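Local coordinates for protein leucyl-trna synthetase (Plasmodium falciparum, PDB 5FOC) that probably charges tRNA(Leu) with leucine as the full-length cytosolic enzyme, this chain being its editing domain, which probably deacylates wrongly charged tRNA, at residues 16-21 and 114-119; 151-156 and 177-182. The protein carries 2 engineered substitutions. One frame throughout, in Å; residues are numbered along the deposited sequence.

Contact 1. Residues 16-21 and 114-119; sequences SNVKDF and FFVKDK
Phe-21 and Phe-115 meet at the inner end of this helix-to-helix contact, and their side chains cross at about a right angle. CD1 of Phe-21 lies 3.8 Å from CD2 of Phe-115, and the neighbouring CE1 and CE2 atoms follow at 4.0 Å. From the side of Phe-21 the approach is to the ring edge, close to its plane. With CG of Phe-21 anti to the backbone N (chi1 -171°), the ring is carried toward Phe-115 and strand 120-127.

One turn earlier, Val-18 points at the backbone of the other helix. Its CB and its CG2 methyl each lie 3.5 Å from the carbonyl O of Phe-115, in van der Waals contact. Outward from there the packing becomes a small aliphatic cluster: CG2 of Val-116 is 4.0 Å from CG2 of Val-18 and 3.8 Å from CG of Lys-19, whose extended chain lends its aliphatic root.

Asn-17 is the N-cap of helix 18-35, which carries Val-18, Lys-19 and Phe-21; its OD1 accepts from Asp-20 N at 2.9 Å, the donor standing about 50° above the carbonyl plane. On the opposing segment the last turn widens to a pi-type turn before Lys-119 leaves the helix.

The contact illustrates how two helices cover the mixed sheet of the editing domain. Helices 18-35 and 112-118 lie beside each other, with Val-18, Phe-21 and Phe-115 all touching Val-121 of strand 120-127. Phe-115 also meets the rings of Tyr-22 and Phe-25, and Phe-21 continues to Val-184 of strand 181-185 and Leu-149 of strand 146-152.

Contact 2. Residues 151-156 and 177-182; sequences LGFDKQ and NSCPNI
OD1 of Asp-154 is gripped by several groups. Asn-181 ND2 donates to it at 2.9 Å in a nearly straight bond (171°) that arrives on the anti lone pair, while Lys-12 NZ adds a salt bridge. A water bonded to Asn-181 OD1 also donates weakly to this carboxylate oxygen. The carboxylate and amide planes stand 79° apart, yet Asp-154 OD1 lies in the amide plane of Asn-181. Asn-181 ND2 is also bonded to the hydroxyl of Tyr-183, so both ends of the amide are engaged and its rotation is probably well fixed. A chi1 of -162° at Asp-154 carries the carboxylate to Asn-181.

Next to this polar corner the backbones pair. Gly-152 N donates to Asn-181 O at 2.9 Å, and Asn-181 N returns a longer bond of 3.3 Å to Gly-152 O, an antiparallel hydrogen-bonded pair. Leu-151 and Ile-182 form the adjoining non-hydrogen-bonded pair, with Leu-151 CD2 3.8 Å from Ile-182 CG1.

Cys-179 lies between two neighbours: its CB packs on Leu-151 CB, and its SG sits over one face of the Phe-153 ring, 4.0 Å from the centroid and displaced toward the rim, a sulfur-aromatic contact.

The example shows the end of a strand pair inside the mixed sheet of the editing domain, continued by side-chain polar contacts. Strand 146-152 pairs here with the first residues of strand 181-185, which follows helix 172-178 after Cys-179 and Pro-180 and runs parallel to strand 120-127 on its other side; Phe-114 of helix 112-118 packs on Leu-151.

The two contacts join different layers of one domain. Contact 1 sets helix against helix over the mixed sheet and is apolar, with its touching phenylalanines buried and Lys-19 exposed at its margin. Contact 2 joins the end of a strand pair to the loops that follow and precede it, through backbone pairing, a carboxylate-amide bond and a sulfur over a ring. Both are partly buried; the centre of each lies about 17 Å from the centre of the chain, and the two centres are about 15 Å apart. They meet where residues 114-119 touch residues 177-182: Lys-119 NZ probably hydrogen-bonds to Cys-179 O at 2.8 Å, and Lys-119 CB packs on Ile-182 CD1 at 3.7 Å.

Contact 1. Residues 16-21 and 114-119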
# COMPACT_ATOMS: atom_id res chain seq x y z
N SER A 16 -1.16 -3.70 -11.68
CA SER A 16 -1.65 -3.69 -13.08
C SER A 16 -0.75 -4.53 -13.99
O SER A 16 -1.23 -5.43 -14.64
CB SER A 16 -1.77 -2.24 -13.62
OG SER A 16 -2.46 -1.37 -12.73
N ASN A 17 0.55 -4.26 -13.98
CA ASN A 17 1.48 -5.01 -14.87
C ASN A 17 2.25 -6.06 -14.14
O ASN A 17 3.42 -5.88 -13.76
CB ASN A 17 2.42 -4.08 -15.64
CG ASN A 17 3.08 -4.77 -16.89
OD1 ASN A 17 3.42 -5.97 -16.90
ND2 ASN A 17 3.27 -3.99 -17.92
N VAL A 18 1.59 -7.18 -14.01
CA VAL A 18 2.14 -8.33 -13.35
C VAL A 18 3.33 -8.95 -14.02
O VAL A 18 4.22 -9.45 -13.40
CB VAL A 18 1.06 -9.38 -12.93
CG1 VAL A 18 0.15 -8.81 -11.80
CG2 VAL A 18 0.27 -9.94 -14.10
N LYS A 19 3.42 -8.87 -15.38
CA LYS A 19 4.64 -9.32 -16.00
C LYS A 19 5.86 -8.49 -15.65
O LYS A 19 6.93 -9.02 -15.50
CB LYS A 19 4.45 -9.30 -17.56
CG LYS A 19 3.47 -10.36 -17.99
CD LYS A 19 3.17 -10.31 -19.52
CE LYS A 19 2.12 -11.34 -19.90
NZ LYS A 19 1.99 -11.40 -21.41
N ASP A 20 5.72 -7.17 -15.51
CA ASP A 20 6.84 -6.35 -15.01
C ASP A 20 7.18 -6.67 -13.52
O ASP A 20 8.35 -6.70 -13.13
CB ASP A 20 6.52 -4.84 -15.11
CG ASP A 20 6.50 -4.34 -16.55
OD1 ASP A 20 7.09 -4.96 -17.48
OD2 ASP A 20 5.90 -3.26 -16.74
N PHE A 21 6.13 -6.97 -12.75
CA PHE A 21 6.36 -7.43 -11.39
C PHE A 21 7.19 -8.73 -11.37
O PHE A 21 8.12 -8.88 -10.58
CB PHE A 21 5.02 -7.62 -10.64
CG PHE A 21 5.19 -7.90 -9.12
CD1 PHE A 21 5.38 -9.18 -8.64
CD2 PHE A 21 5.15 -6.85 -8.24
CE1 PHE A 21 5.59 -9.41 -7.25
CE2 PHE A 21 5.32 -7.08 -6.85
CZ PHE A 21 5.51 -8.36 -6.38
N PHE A 114 2.89 -18.12 -12.42
CA PHE A 114 2.57 -17.88 -11.01
C PHE A 114 2.03 -16.47 -10.77
O PHE A 114 1.09 -16.29 -9.97
CB PHE A 114 3.78 -18.11 -10.16
CG PHE A 114 3.47 -18.34 -8.71
CD1 PHE A 114 2.85 -19.51 -8.30
CD2 PHE A 114 3.85 -17.43 -7.77
CE1 PHE A 114 2.63 -19.80 -6.96
CE2 PHE A 114 3.59 -17.67 -6.42
CZ PHE A 114 2.97 -18.85 -6.03
N PHE A 115 2.61 -15.47 -11.43
CA PHE A 115 2.25 -14.07 -11.28
C PHE A 115 1.14 -13.61 -12.22
O PHE A 115 0.46 -12.62 -11.90
CB PHE A 115 3.47 -13.21 -11.46
CG PHE A 115 4.57 -13.58 -10.53
CD1 PHE A 115 5.44 -14.64 -10.80
CD2 PHE A 115 4.71 -12.90 -9.33
CE1 PHE A 115 6.43 -15.00 -9.89
CE2 PHE A 115 5.71 -13.25 -8.42
CZ PHE A 115 6.55 -14.30 -8.67
N VAL A 116 0.99 -14.28 -13.37
CA VAL A 116 -0.03 -13.92 -14.37
C VAL A 116 -1.33 -14.74 -14.24
O VAL A 116 -2.42 -14.19 -14.36
CB VAL A 116 0.53 -14.05 -15.82
CG1 VAL A 116 -0.57 -13.73 -16.84
CG2 VAL A 116 1.70 -13.11 -16.00
N LYS A 117 -1.21 -16.05 -14.04
CA LYS A 117 -2.38 -16.93 -14.02
C LYS A 117 -2.77 -17.39 -12.62
O LYS A 117 -3.96 -17.38 -12.29
CB LYS A 117 -2.11 -18.14 -14.89
CG LYS A 117 -1.99 -17.83 -16.39
CD LYS A 117 -2.17 -19.11 -17.17
CE LYS A 117 -1.66 -19.02 -18.59
NZ LYS A 117 -1.66 -20.39 -19.14
N ASP A 118 -1.79 -17.76 -11.79
CA ASP A 118 -2.08 -18.56 -10.62
C ASP A 118 -2.51 -17.65 -9.44
O ASP A 118 -3.45 -18.01 -8.71
CB ASP A 118 -0.85 -19.39 -10.16
CG ASP A 118 -0.43 -20.51 -11.13
OD1 ASP A 118 -1.19 -20.85 -12.07
OD2 ASP A 118 0.69 -21.08 -10.93
N LYS A 119 -1.82 -16.53 -9.25
CA LYS A 119 -1.99 -15.70 -8.02
C LYS A 119 -2.28 -14.24 -8.42
O LYS A 119 -1.87 -13.79 -9.53
CB LYS A 119 -0.70 -15.71 -7.16
CG LYS A 119 -0.18 -17.05 -6.74
CD LYS A 119 -1.23 -17.96 -6.13
CE LYS A 119 -0.68 -19.30 -5.72
NZ LYS A 119 -1.74 -20.10 -5.05

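Contact 2. Residues 151-156 and 177-182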
# COMPACT_ATOMS: atom_id res chain seq x y z
N LEU A 151 2.44 -15.43 0.61
CA LEU A 151 1.15 -15.89 0.12
C LEU A 151 0.09 -15.80 1.22
O LEU A 151 0.42 -16.08 2.40
CB LEU A 151 1.26 -17.32 -0.41
CG LEU A 151 1.97 -17.57 -1.78
CD1 LEU A 151 2.34 -19.02 -1.94
CD2 LEU A 151 1.00 -17.10 -2.84
N GLY A 152 -1.11 -15.38 0.90
CA GLY A 152 -2.16 -15.29 1.92
C GLY A 152 -3.53 -15.46 1.34
O GLY A 152 -3.71 -15.67 0.10
N PHE A 153 -4.50 -15.33 2.22
CA PHE A 153 -5.88 -15.60 1.91
C PHE A 153 -6.59 -14.36 1.43
O PHE A 153 -6.28 -13.22 1.84
CB PHE A 153 -6.59 -16.11 3.17
CG PHE A 153 -5.94 -17.33 3.80
CD1 PHE A 153 -6.08 -18.57 3.19
CD2 PHE A 153 -5.20 -17.24 4.97
CE1 PHE A 153 -5.50 -19.70 3.69
CE2 PHE A 153 -4.62 -18.40 5.52
CZ PHE A 153 -4.77 -19.62 4.88
N ASP A 154 -7.60 -14.59 0.59
CA ASP A 154 -8.42 -13.52 0.04
C ASP A 154 -9.44 -13.02 1.04
O ASP A 154 -9.83 -11.86 0.98
CB ASP A 154 -9.12 -13.96 -1.26
CG ASP A 154 -9.62 -12.77 -2.09
OD1 ASP A 154 -8.78 -11.92 -2.48
OD2 ASP A 154 -10.84 -12.70 -2.32
N LYS A 155 -9.86 -13.93 1.93
CA LYS A 155 -10.81 -13.67 3.01
C LYS A 155 -10.18 -14.16 4.30
O LYS A 155 -9.53 -15.20 4.30
CB LYS A 155 -12.09 -14.45 2.71
CG LYS A 155 -13.22 -14.18 3.68
CD LYS A 155 -14.57 -14.59 3.10
CE LYS A 155 -14.64 -16.08 2.84
NZ LYS A 155 -16.06 -16.49 2.76
N GLN A 156 -10.37 -13.44 5.41
CA GLN A 156 -9.66 -13.76 6.65
C GLN A 156 -10.48 -14.68 7.52
O GLN A 156 -10.92 -15.73 7.03
CB GLN A 156 -9.21 -12.50 7.39
CG GLN A 156 -10.19 -11.83 8.34
CD GLN A 156 -9.55 -10.65 9.04
OE1 GLN A 156 -9.47 -9.56 8.49
NE2 GLN A 156 -9.09 -10.86 10.28
N ASN A 177 -1.26 -24.31 -2.51
CA ASN A 177 -2.57 -24.79 -2.93
C ASN A 177 -3.79 -24.07 -2.36
O ASN A 177 -4.92 -24.27 -2.84
CB ASN A 177 -2.68 -26.28 -2.65
CG ASN A 177 -1.67 -27.09 -3.46
OD1 ASN A 177 -1.25 -26.65 -4.50
ND2 ASN A 177 -1.29 -28.26 -2.96
N SER A 178 -3.57 -23.24 -1.33
CA SER A 178 -4.70 -22.66 -0.63
C SER A 178 -4.78 -21.13 -0.63
O SER A 178 -5.85 -20.57 -0.38
CB SER A 178 -4.69 -23.15 0.80
OG SER A 178 -4.63 -24.55 0.89
N CYS A 179 -3.66 -20.46 -0.89
CA CYS A 179 -3.54 -19.02 -0.73
C CYS A 179 -3.47 -18.35 -2.11
O CYS A 179 -2.44 -18.49 -2.83
CB CYS A 179 -2.29 -18.71 0.07
SG CYS A 179 -2.37 -19.32 1.75
N PRO A 180 -4.53 -17.62 -2.49
CA PRO A 180 -4.55 -17.14 -3.92
C PRO A 180 -3.81 -15.85 -4.17
O PRO A 180 -3.67 -15.44 -5.33
CB PRO A 180 -6.03 -16.90 -4.17
CG PRO A 180 -6.54 -16.50 -2.82
CD PRO A 180 -5.85 -17.44 -1.87
N ASN A 181 -3.35 -15.16 -3.13
CA ASN A 181 -2.77 -13.81 -3.27
C ASN A 181 -1.33 -13.78 -2.82
O ASN A 181 -0.99 -14.39 -1.77
CB ASN A 181 -3.58 -12.79 -2.43
CG ASN A 181 -5.03 -12.72 -2.85
OD1 ASN A 181 -5.37 -13.09 -3.99
ND2 ASN A 181 -5.91 -12.27 -1.97
N ILE A 182 -0.48 -13.11 -3.60
CA ILE A 182 0.85 -12.75 -3.19
C ILE A 182 0.72 -11.39 -2.56
O ILE A 182 0.47 -10.43 -3.24
CB ILE A 182 1.85 -12.71 -4.35
CG1 ILE A 182 2.02 -14.10 -4.92
CG2 ILE A 182 3.18 -12.17 -3.88
CD1 ILE A 182 2.57 -14.11 -6.33
O HOH W 1 -7.95 -13.62 -4.68